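Local coordinates for nigritoxine (Vibrio nigripulchritudo, PDB 5M41), which is a bacterial protein toxin active against crustaceans and insects, with a new fold and a bound magnesium ion, at residues S397-S401 against G623-E627; G391-V395 against K408-I413; N525-E529 against W540-P544; D288-L294 against R449-R454. All blocks are in the same frame, centred on the assembly; numbering follows the deposited sequence.

Interaction 1 (S397-S401 against G623-E627); sequences SSSAS and GNEME
Met626 reaches out from the first turn of helix 625-632 and lays its methyl group on the backbone of the loop 397-401. Its CG stands anti to the backbone N (chi1 -167°) and the chain runs on extended until it bends at chi3, a turn that carries CE over the peptide joining Ser399 to Ala400. There CE lies 3.1 Å from Ser399 O and 3.4 Å from Ala400 CA, closer to backbone than to any side chain of the loop. An unbranched, flexible thioether suits this place, since it can follow the contour of the main chain.

Ala400 aims its CB at the start of the helix, where a methyl is small enough to let loop and helix come together, with 4.9 Å between the CA atoms of Ala400 and Met626. The extended chain of Glu625 runs past this methyl, its CD 4.0 Å from Ala400 CB, and its carboxylate goes on to a hydrogen bond with the hydroxyl of Tyr609.

Asn624 does two things. As N-cap residue it receives Glu627 N on OD1 at 2.8 Å, the donor standing above the carbonyl plane, while the other end of the amide turns to the loop. Its ND2 comes 2.8 Å from Ser398 OG, but the angle is too poor for a hydrogen bond.

Helix 386-396 ends just before this loop, whose Ser399 backbone is hydrogen-bonded to Gly338 and Gly339. Phe550 of helix 546-555 packs on both Ala400 and Met626, so the loop that follows helix 386-396 is held against helices 625-632 and 546-555.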
# COMPACT_ATOMS: atom_id res chain seq x y z
N SER A 397 1.43 13.41 -1.04
CA SER A 397 1.87 14.69 -1.56
C SER A 397 2.96 15.43 -0.79
O SER A 397 3.96 15.88 -1.37
CB SER A 397 0.65 15.61 -1.69
OG SER A 397 1.09 16.91 -1.92
N SER A 398 2.75 15.59 0.51
CA SER A 398 3.69 16.36 1.29
C SER A 398 3.81 15.73 2.68
O SER A 398 3.80 16.43 3.70
CB SER A 398 3.20 17.80 1.38
OG SER A 398 1.92 17.80 2.01
N SER A 399 3.90 14.40 2.70
CA SER A 399 4.07 13.62 3.92
C SER A 399 5.54 13.58 4.37
O SER A 399 6.40 13.08 3.65
CB SER A 399 3.59 12.20 3.70
OG SER A 399 3.81 11.41 4.85
N ALA A 400 5.79 14.08 5.57
CA ALA A 400 7.11 13.97 6.21
C ALA A 400 7.51 12.50 6.41
O ALA A 400 8.64 12.13 6.16
CB ALA A 400 7.13 14.72 7.53
N SER A 401 6.55 11.68 6.82
CA SER A 401 6.82 10.29 7.25
C SER A 401 6.72 9.23 6.15
O SER A 401 7.22 8.12 6.31
CB SER A 401 5.85 9.94 8.38
OG SER A 401 4.49 10.13 7.96
N GLY A 623 0.38 22.63 10.89
CA GLY A 623 0.30 22.48 9.44
C GLY A 623 0.81 21.17 8.86
O GLY A 623 0.96 20.16 9.56
N ASN A 624 1.06 21.20 7.56
CA ASN A 624 1.99 20.30 6.92
C ASN A 624 3.20 20.05 7.84
O ASN A 624 3.85 21.00 8.31
CB ASN A 624 2.40 20.93 5.60
CG ASN A 624 3.42 20.11 4.84
OD1 ASN A 624 4.47 19.76 5.35
ND2 ASN A 624 3.11 19.85 3.59
N GLU A 625 3.48 18.78 8.11
CA GLU A 625 4.47 18.41 9.10
C GLU A 625 5.87 18.71 8.59
O GLU A 625 6.74 19.15 9.35
CB GLU A 625 4.33 16.94 9.50
CG GLU A 625 5.24 16.54 10.67
CD GLU A 625 5.13 15.06 11.02
OE1 GLU A 625 4.14 14.44 10.59
OE2 GLU A 625 6.02 14.52 11.71
N MET A 626 6.08 18.47 7.31
CA MET A 626 7.33 18.80 6.63
C MET A 626 7.66 20.30 6.74
O MET A 626 8.79 20.69 7.07
CB MET A 626 7.20 18.37 5.17
CG MET A 626 8.48 18.35 4.39
SD MET A 626 8.27 17.44 2.83
CE MET A 626 7.94 15.82 3.45
N GLU A 627 6.66 21.13 6.46
CA GLU A 627 6.81 22.57 6.57
C GLU A 627 7.09 22.91 8.04
O GLU A 627 7.96 23.75 8.33
CB GLU A 627 5.55 23.30 6.05
CG GLU A 627 5.38 23.22 4.54
CD GLU A 627 4.15 23.95 4.00
OE1 GLU A 627 3.23 24.28 4.76
OE2 GLU A 627 4.09 24.19 2.79

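Interaction 2 (G391-V395 against K408-I413); sequences GLVSV and KIGNAI
Ala412 sets its methyl against the backbone of Gly391, its CB 3.3 Å from Gly391 O. Gly391 CA in turn makes a CA-H...O contact with Ala412 O at 3.6 Å. Glycine suits this place: with no CB, Gly391 can lie against the carbonyl of Ala412, and the two CA atoms are 4.3 Å apart.

Beside this close point lies an apolar patch. Val395 straddles it with both branches: CG1 meets Ala412 CB at 3.9 Å, and CG2 touches CG1 of Ile409. The same Ile409 CG1 receives Leu392 CD1 at 4.1 Å, the leucine and isoleucine lying side by side and pointing the same way, whereas Val395 crosses Ile409 at about a right angle.

Further out, Ser394 folds its hydroxyl back onto its own helix, OG donating to Gly391 O at 2.8 Å, so the carbonyl touched by the Ala412 methyl has a polar partner. Lys408 leads its amine away to a salt bridge with Asp617.

The short helical segments pass 8.3 Å apart at 130°, nearer antiparallel than parallel. On the sheet side of helices 386-396 and 406-415, Leu392 and Ile409 rest on Val367 of strand 366-370, and Ile409 also on Ile362 of strand 359-363, while Val393 touches helix 302-319.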
# COMPACT_ATOMS: atom_id res chain seq x y z
N GLY A 391 -6.01 9.46 -5.35
CA GLY A 391 -6.22 9.49 -3.90
C GLY A 391 -4.90 9.35 -3.14
O GLY A 391 -4.60 10.15 -2.25
N LEU A 392 -4.12 8.34 -3.48
CA LEU A 392 -2.86 8.11 -2.80
C LEU A 392 -1.89 9.28 -2.94
O LEU A 392 -1.27 9.71 -1.95
CB LEU A 392 -2.20 6.79 -3.27
CG LEU A 392 -0.81 6.51 -2.68
CD1 LEU A 392 -0.82 6.44 -1.16
CD2 LEU A 392 -0.22 5.23 -3.27
N VAL A 393 -1.73 9.77 -4.16
CA VAL A 393 -0.83 10.88 -4.42
C VAL A 393 -1.25 12.11 -3.59
O VAL A 393 -0.42 12.77 -2.98
CB VAL A 393 -0.73 11.23 -5.92
CG1 VAL A 393 -0.12 12.62 -6.10
CG2 VAL A 393 0.10 10.21 -6.66
N SER A 394 -2.55 12.39 -3.54
CA SER A 394 -3.00 13.56 -2.77
C SER A 394 -2.64 13.48 -1.29
O SER A 394 -2.41 14.51 -0.66
CB SER A 394 -4.50 13.81 -2.93
OG SER A 394 -5.26 12.84 -2.23
N VAL A 395 -2.59 12.28 -0.72
CA VAL A 395 -2.21 12.17 0.70
C VAL A 395 -0.71 11.90 0.91
O VAL A 395 -0.17 12.20 1.98
CB VAL A 395 -3.09 11.18 1.51
CG1 VAL A 395 -4.55 11.65 1.55
CG2 VAL A 395 -2.98 9.77 0.96
N LYS A 408 -6.61 7.45 6.14
CA LYS A 408 -6.44 8.52 5.14
C LYS A 408 -6.36 7.99 3.71
O LYS A 408 -6.97 8.55 2.80
CB LYS A 408 -5.20 9.36 5.43
CG LYS A 408 -5.43 10.57 6.34
CD LYS A 408 -4.10 11.30 6.56
CE LYS A 408 -4.27 12.59 7.35
NZ LYS A 408 -4.59 12.33 8.77
N ILE A 409 -5.61 6.92 3.50
CA ILE A 409 -5.52 6.36 2.15
C ILE A 409 -6.90 5.85 1.70
O ILE A 409 -7.37 6.20 0.61
CB ILE A 409 -4.45 5.26 2.03
CG1 ILE A 409 -3.05 5.88 2.22
CG2 ILE A 409 -4.56 4.57 0.70
CD1 ILE A 409 -1.96 4.90 2.61
N GLY A 410 -7.56 5.07 2.55
CA GLY A 410 -8.88 4.54 2.22
C GLY A 410 -9.88 5.64 1.86
O GLY A 410 -10.62 5.53 0.88
N ASN A 411 -9.90 6.70 2.67
CA ASN A 411 -10.77 7.87 2.45
C ASN A 411 -10.46 8.61 1.16
O ASN A 411 -11.38 9.07 0.47
CB ASN A 411 -10.67 8.84 3.62
CG ASN A 411 -11.22 8.26 4.91
OD1 ASN A 411 -11.82 7.19 4.92
ND2 ASN A 411 -11.01 8.98 6.01
N ALA A 412 -9.18 8.72 0.81
CA ALA A 412 -8.81 9.42 -0.42
C ALA A 412 -9.23 8.61 -1.65
O ALA A 412 -9.59 9.19 -2.69
CB ALA A 412 -7.32 9.73 -0.42
N ILE A 413 -9.22 7.29 -1.53
CA ILE A 413 -9.68 6.41 -2.60
C ILE A 413 -11.20 6.56 -2.82
O ILE A 413 -11.66 6.71 -3.95
CB ILE A 413 -9.33 4.94 -2.29
CG1 ILE A 413 -7.86 4.69 -2.59
CG2 ILE A 413 -10.22 3.98 -3.08
CD1 ILE A 413 -7.36 3.36 -2.07

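Interaction 3 (N525-E529 against W540-P544); sequences NRLQE and WRDFP
Glu529 and Arg541 both place CG between the backbone N and the carbonyl carbon (chi1 76° and 67°), and from there their extended chains run out on the same face of the sheet until the charged ends meet. Arg541 NE donates to Glu529 OE2 at 2.6 Å in a salt bridge, with a weak second bond from NH2. The oxygen sits at the guanidinium edge, near its plane, yet is itself approached from above the carboxylate plane, the two planes being 62° apart. The aliphatic parts of these long chains lie against each other on the way, Glu529 CG to Arg541 CG at 3.5 Å.

The backbones form an antiparallel hydrogen-bonded pair, Glu529 N to Arg541 O at 2.8 Å and Arg541 N to Glu529 O at 2.9 Å. This is the hairpin of strands 523-532 and 538-542, the latter at the border of a four-stranded antiparallel sheet.

Away from the turn the strands part, and a water bridges them, donating to Leu527 O and accepting from Phe543 N. Asp542 serves two residues here: OD1 accepts a weak bond from Gln528 NE2, while OD2 lies 3.5 Å from Arg526 NE, over a face of the guanidinium, an attraction of charges alone. Arg526 has a second anion in Glu524, and Gln528 OE1 is held by Arg512, which also makes a cation-pi contact with Trp540. The Trp540 ring meets Gln528 O at its edge. Leu527 CB lies 3.8 Å from Phe543 CE2, at the ring edge, both side chains packing on Glu549 of helix 546-555.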
# COMPACT_ATOMS: atom_id res chain seq x y z
N ASN A 525 20.66 32.30 10.26
CA ASN A 525 21.27 31.21 9.49
C ASN A 525 20.31 30.70 8.42
O ASN A 525 19.11 30.61 8.65
CB ASN A 525 21.71 30.07 10.41
CG ASN A 525 22.70 30.53 11.48
OD1 ASN A 525 23.87 30.78 11.19
ND2 ASN A 525 22.23 30.65 12.71
N ARG A 526 20.85 30.39 7.24
CA ARG A 526 20.04 29.87 6.16
C ARG A 526 20.84 28.93 5.31
O ARG A 526 21.98 29.25 4.96
CB ARG A 526 19.49 31.00 5.29
CG ARG A 526 18.11 31.46 5.68
CD ARG A 526 17.50 32.26 4.56
NE ARG A 526 16.05 32.34 4.68
CZ ARG A 526 15.36 33.47 4.84
NH1 ARG A 526 15.99 34.64 4.89
NH2 ARG A 526 14.04 33.42 4.94
N LEU A 527 20.23 27.78 4.98
CA LEU A 527 20.82 26.86 4.01
C LEU A 527 20.62 27.46 2.61
O LEU A 527 19.50 27.76 2.19
CB LEU A 527 20.17 25.48 4.09
CG LEU A 527 20.56 24.63 5.32
CD1 LEU A 527 19.58 23.48 5.54
CD2 LEU A 527 22.01 24.14 5.23
N GLN A 528 21.72 27.64 1.88
CA GLN A 528 21.62 28.31 0.59
C GLN A 528 22.44 27.58 -0.43
O GLN A 528 23.45 26.95 -0.11
CB GLN A 528 22.06 29.77 0.71
CG GLN A 528 21.05 30.66 1.40
CD GLN A 528 21.42 32.14 1.38
OE1 GLN A 528 22.51 32.52 1.80
NE2 GLN A 528 20.50 32.97 0.93
N GLU A 529 21.98 27.62 -1.67
CA GLU A 529 22.75 27.08 -2.76
C GLU A 529 23.52 28.22 -3.47
O GLU A 529 22.98 29.31 -3.67
CB GLU A 529 21.87 26.31 -3.75
CG GLU A 529 21.04 27.20 -4.66
CD GLU A 529 20.73 26.57 -6.01
OE1 GLU A 529 21.61 25.93 -6.64
OE2 GLU A 529 19.58 26.75 -6.46
N TRP A 540 23.89 33.50 -4.36
CA TRP A 540 23.30 32.54 -3.43
C TRP A 540 21.82 32.64 -3.42
O TRP A 540 21.28 33.73 -3.57
CB TRP A 540 23.80 32.83 -2.03
CG TRP A 540 25.28 32.59 -1.88
CD1 TRP A 540 26.31 33.49 -2.12
CD2 TRP A 540 25.93 31.34 -1.48
NE1 TRP A 540 27.53 32.90 -1.89
CE2 TRP A 540 27.38 31.61 -1.50
CE3 TRP A 540 25.49 30.06 -1.12
CZ2 TRP A 540 28.32 30.64 -1.16
CZ3 TRP A 540 26.44 29.09 -0.79
CH2 TRP A 540 27.82 29.38 -0.80
N ARG A 541 21.14 31.50 -3.26
CA ARG A 541 19.69 31.52 -3.08
C ARG A 541 19.16 30.43 -2.13
O ARG A 541 19.75 29.34 -2.00
CB ARG A 541 18.97 31.46 -4.44
CG ARG A 541 19.14 30.15 -5.19
CD ARG A 541 18.79 30.26 -6.67
NE ARG A 541 19.42 29.17 -7.41
CZ ARG A 541 19.75 29.19 -8.70
NH1 ARG A 541 19.51 30.26 -9.45
NH2 ARG A 541 20.34 28.13 -9.22
N ASP A 542 18.04 30.74 -1.49
CA ASP A 542 17.32 29.80 -0.60
C ASP A 542 16.85 28.55 -1.33
O ASP A 542 16.70 28.56 -2.56
CB ASP A 542 16.08 30.48 -0.02
CG ASP A 542 16.40 31.55 0.99
OD1 ASP A 542 17.53 31.55 1.53
OD2 ASP A 542 15.53 32.40 1.24
N PHE A 543 16.60 27.47 -0.59
CA PHE A 543 15.75 26.41 -1.11
C PHE A 543 14.41 27.04 -1.50
O PHE A 543 13.86 27.84 -0.74
CB PHE A 543 15.56 25.29 -0.09
CG PHE A 543 16.73 24.35 0.02
CD1 PHE A 543 17.07 23.51 -1.03
CD2 PHE A 543 17.50 24.31 1.17
CE1 PHE A 543 18.16 22.65 -0.93
CE2 PHE A 543 18.58 23.45 1.28
CZ PHE A 543 18.91 22.62 0.22
N PRO A 544 13.90 26.72 -2.69
CA PRO A 544 12.67 27.37 -3.14
C PRO A 544 11.45 26.94 -2.33
O PRO A 544 10.51 27.72 -2.18
CB PRO A 544 12.55 26.93 -4.60
CG PRO A 544 13.29 25.64 -4.67
CD PRO A 544 14.44 25.80 -3.71
O HOH W 1 16.94 27.80 2.39

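Interaction 4 (D288-L294 against R449-R454); sequences DSGTQLL and RVAIVR
Gln292 makes the well-directed polar contact between segment 288-294 and helix 444-457: its NE2 donates to Val450 O at 3.3 Å with an almost straight N-H...O angle of 170°. The nitrogen lies in the carbonyl plane, on a lone pair, and the carbonyl oxygen lies in the amide plane. Val450 O also accepts from Arg454 N, so the glutamine shares a helical carbonyl without breaking the helix's own bond. An amide suits the place because its other end, OE1, accepts from Lys344.

A salt bridge joins Asp288 OD2 to Arg449 NH1 at 2.9 Å. Its hydrogen bond is weak, bent to 115°, and the carboxylate and guanidinium planes are turned 84° to each other. The arginine bends at chi3, and its CD passes 3.1 Å from Asp288 OD1.

Van der Waals contacts complete the interface. Val453 comes from the opposite direction to Gln292 and sets its CB 3.6 Å from Gln292 NE2, the branched side chain lying against the amide. Leu294 crosses Arg454 at about a right angle, its CD2 methyl 3.3 Å from Arg454 NE, while the guanidinium finds its salt bridge in Glu501.

Strand 340-348 lies alongside: its backbone is hydrogen-bonded to Ser289 and Leu293, and its Val342 touches both Gln292 and Val450. Ile336 of the next strand, 328-336, meets Val450 and Arg454, so helix 444-457 packs against this antiparallel sheet.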
# COMPACT_ATOMS: atom_id res chain seq x y z
N ASP A 288 10.75 -9.46 -4.55
CA ASP A 288 11.23 -8.23 -5.19
C ASP A 288 11.64 -8.45 -6.64
O ASP A 288 12.20 -9.49 -6.99
CB ASP A 288 12.42 -7.67 -4.42
CG ASP A 288 12.02 -6.55 -3.47
OD1 ASP A 288 12.82 -5.60 -3.36
OD2 ASP A 288 10.92 -6.59 -2.85
N SER A 289 11.35 -7.47 -7.49
CA SER A 289 11.97 -7.40 -8.80
C SER A 289 13.46 -7.03 -8.66
O SER A 289 14.31 -7.47 -9.45
CB SER A 289 11.26 -6.37 -9.67
OG SER A 289 12.00 -6.19 -10.86
N GLY A 290 13.78 -6.23 -7.65
CA GLY A 290 15.09 -5.64 -7.51
C GLY A 290 15.24 -4.28 -8.20
O GLY A 290 16.30 -3.66 -8.08
N THR A 291 14.21 -3.83 -8.92
CA THR A 291 14.24 -2.51 -9.60
C THR A 291 13.06 -1.61 -9.18
O THR A 291 12.01 -2.12 -8.81
CB THR A 291 14.31 -2.68 -11.13
OG1 THR A 291 14.22 -1.39 -11.77
CG2 THR A 291 13.22 -3.58 -11.64
N GLN A 292 13.22 -0.28 -9.19
CA GLN A 292 12.22 0.62 -8.61
C GLN A 292 12.16 1.97 -9.32
O GLN A 292 13.14 2.37 -9.92
CB GLN A 292 12.48 0.83 -7.12
CG GLN A 292 13.63 1.79 -6.77
CD GLN A 292 14.06 1.61 -5.32
OE1 GLN A 292 13.88 0.54 -4.74
NE2 GLN A 292 14.60 2.65 -4.72
N LEU A 293 11.02 2.66 -9.24
CA LEU A 293 10.92 4.03 -9.78
C LEU A 293 10.52 5.03 -8.71
O LEU A 293 9.38 4.99 -8.22
CB LEU A 293 9.95 4.09 -10.97
CG LEU A 293 9.65 5.42 -11.69
CD1 LEU A 293 10.90 6.08 -12.27
CD2 LEU A 293 8.63 5.16 -12.80
N LEU A 294 11.44 5.91 -8.35
CA LEU A 294 11.20 6.90 -7.31
C LEU A 294 10.67 8.16 -7.97
O LEU A 294 11.27 8.64 -8.93
CB LEU A 294 12.50 7.23 -6.55
CG LEU A 294 12.30 8.16 -5.34
CD1 LEU A 294 11.25 7.62 -4.36
CD2 LEU A 294 13.60 8.47 -4.63
N ARG A 449 14.99 -2.15 1.57
CA ARG A 449 15.49 -2.38 0.21
C ARG A 449 15.44 -1.11 -0.61
O ARG A 449 16.42 -0.76 -1.28
CB ARG A 449 14.75 -3.51 -0.49
CG ARG A 449 15.05 -4.87 0.11
CD ARG A 449 14.14 -5.91 -0.52
NE ARG A 449 13.64 -6.85 0.48
CZ ARG A 449 12.37 -7.15 0.69
NH1 ARG A 449 11.39 -6.62 -0.03
NH2 ARG A 449 12.08 -8.03 1.64
N VAL A 450 14.31 -0.40 -0.53
CA VAL A 450 14.15 0.87 -1.22
C VAL A 450 15.28 1.83 -0.83
O VAL A 450 15.89 2.45 -1.71
CB VAL A 450 12.75 1.50 -0.97
CG1 VAL A 450 12.71 2.97 -1.39
CG2 VAL A 450 11.65 0.71 -1.69
N ALA A 451 15.58 1.93 0.47
CA ALA A 451 16.63 2.82 1.00
C ALA A 451 18.04 2.47 0.50
O ALA A 451 18.86 3.38 0.26
CB ALA A 451 16.61 2.86 2.53
N ILE A 452 18.31 1.18 0.33
CA ILE A 452 19.59 0.71 -0.21
C ILE A 452 19.78 1.20 -1.65
O ILE A 452 20.76 1.89 -1.96
CB ILE A 452 19.74 -0.84 -0.18
CG1 ILE A 452 19.67 -1.39 1.26
CG2 ILE A 452 21.02 -1.29 -0.87
CD1 ILE A 452 20.47 -0.61 2.28
N VAL A 453 18.83 0.86 -2.51
CA VAL A 453 18.88 1.28 -3.91
C VAL A 453 19.11 2.79 -4.05
O VAL A 453 20.00 3.21 -4.78
CB VAL A 453 17.65 0.83 -4.70
CG1 VAL A 453 17.74 1.30 -6.15
CG2 VAL A 453 17.54 -0.69 -4.64
N ARG A 454 18.34 3.59 -3.31
CA ARG A 454 18.50 5.04 -3.37
C ARG A 454 19.92 5.49 -3.01
O ARG A 454 20.48 6.36 -3.67
CB ARG A 454 17.53 5.75 -2.43
CG ARG A 454 16.09 5.82 -2.88
CD ARG A 454 15.27 6.45 -1.77
NE ARG A 454 15.33 7.92 -1.83
CZ ARG A 454 14.79 8.74 -0.93
NH1 ARG A 454 14.14 8.26 0.13
NH2 ARG A 454 14.88 10.05 -1.10

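Overall arrangement
Interactions 1, 2 and 3 are partly buried, whereas interaction 4 is a surface contact, richer in charge and amide chemistry. Interactions 1 and 2 adjoin in sequence: the helix of 391-395 runs into the loop 397-401. Interaction 2, its centre about 11 Å from the chain's centre, is apolar, two helices closing over a glycine. Interaction 1 brings together residues more than 220 apart, chiefly by a methionine packed on loop backbone. Interaction 3, about 35 Å out, is a local hairpin relying on backbone bonds and salt bridges. Helix 546-555 touches both interactions 1 and 3, whose centres are about 20 Å apart, while interaction 2 is nested within the loop closed by interaction 4.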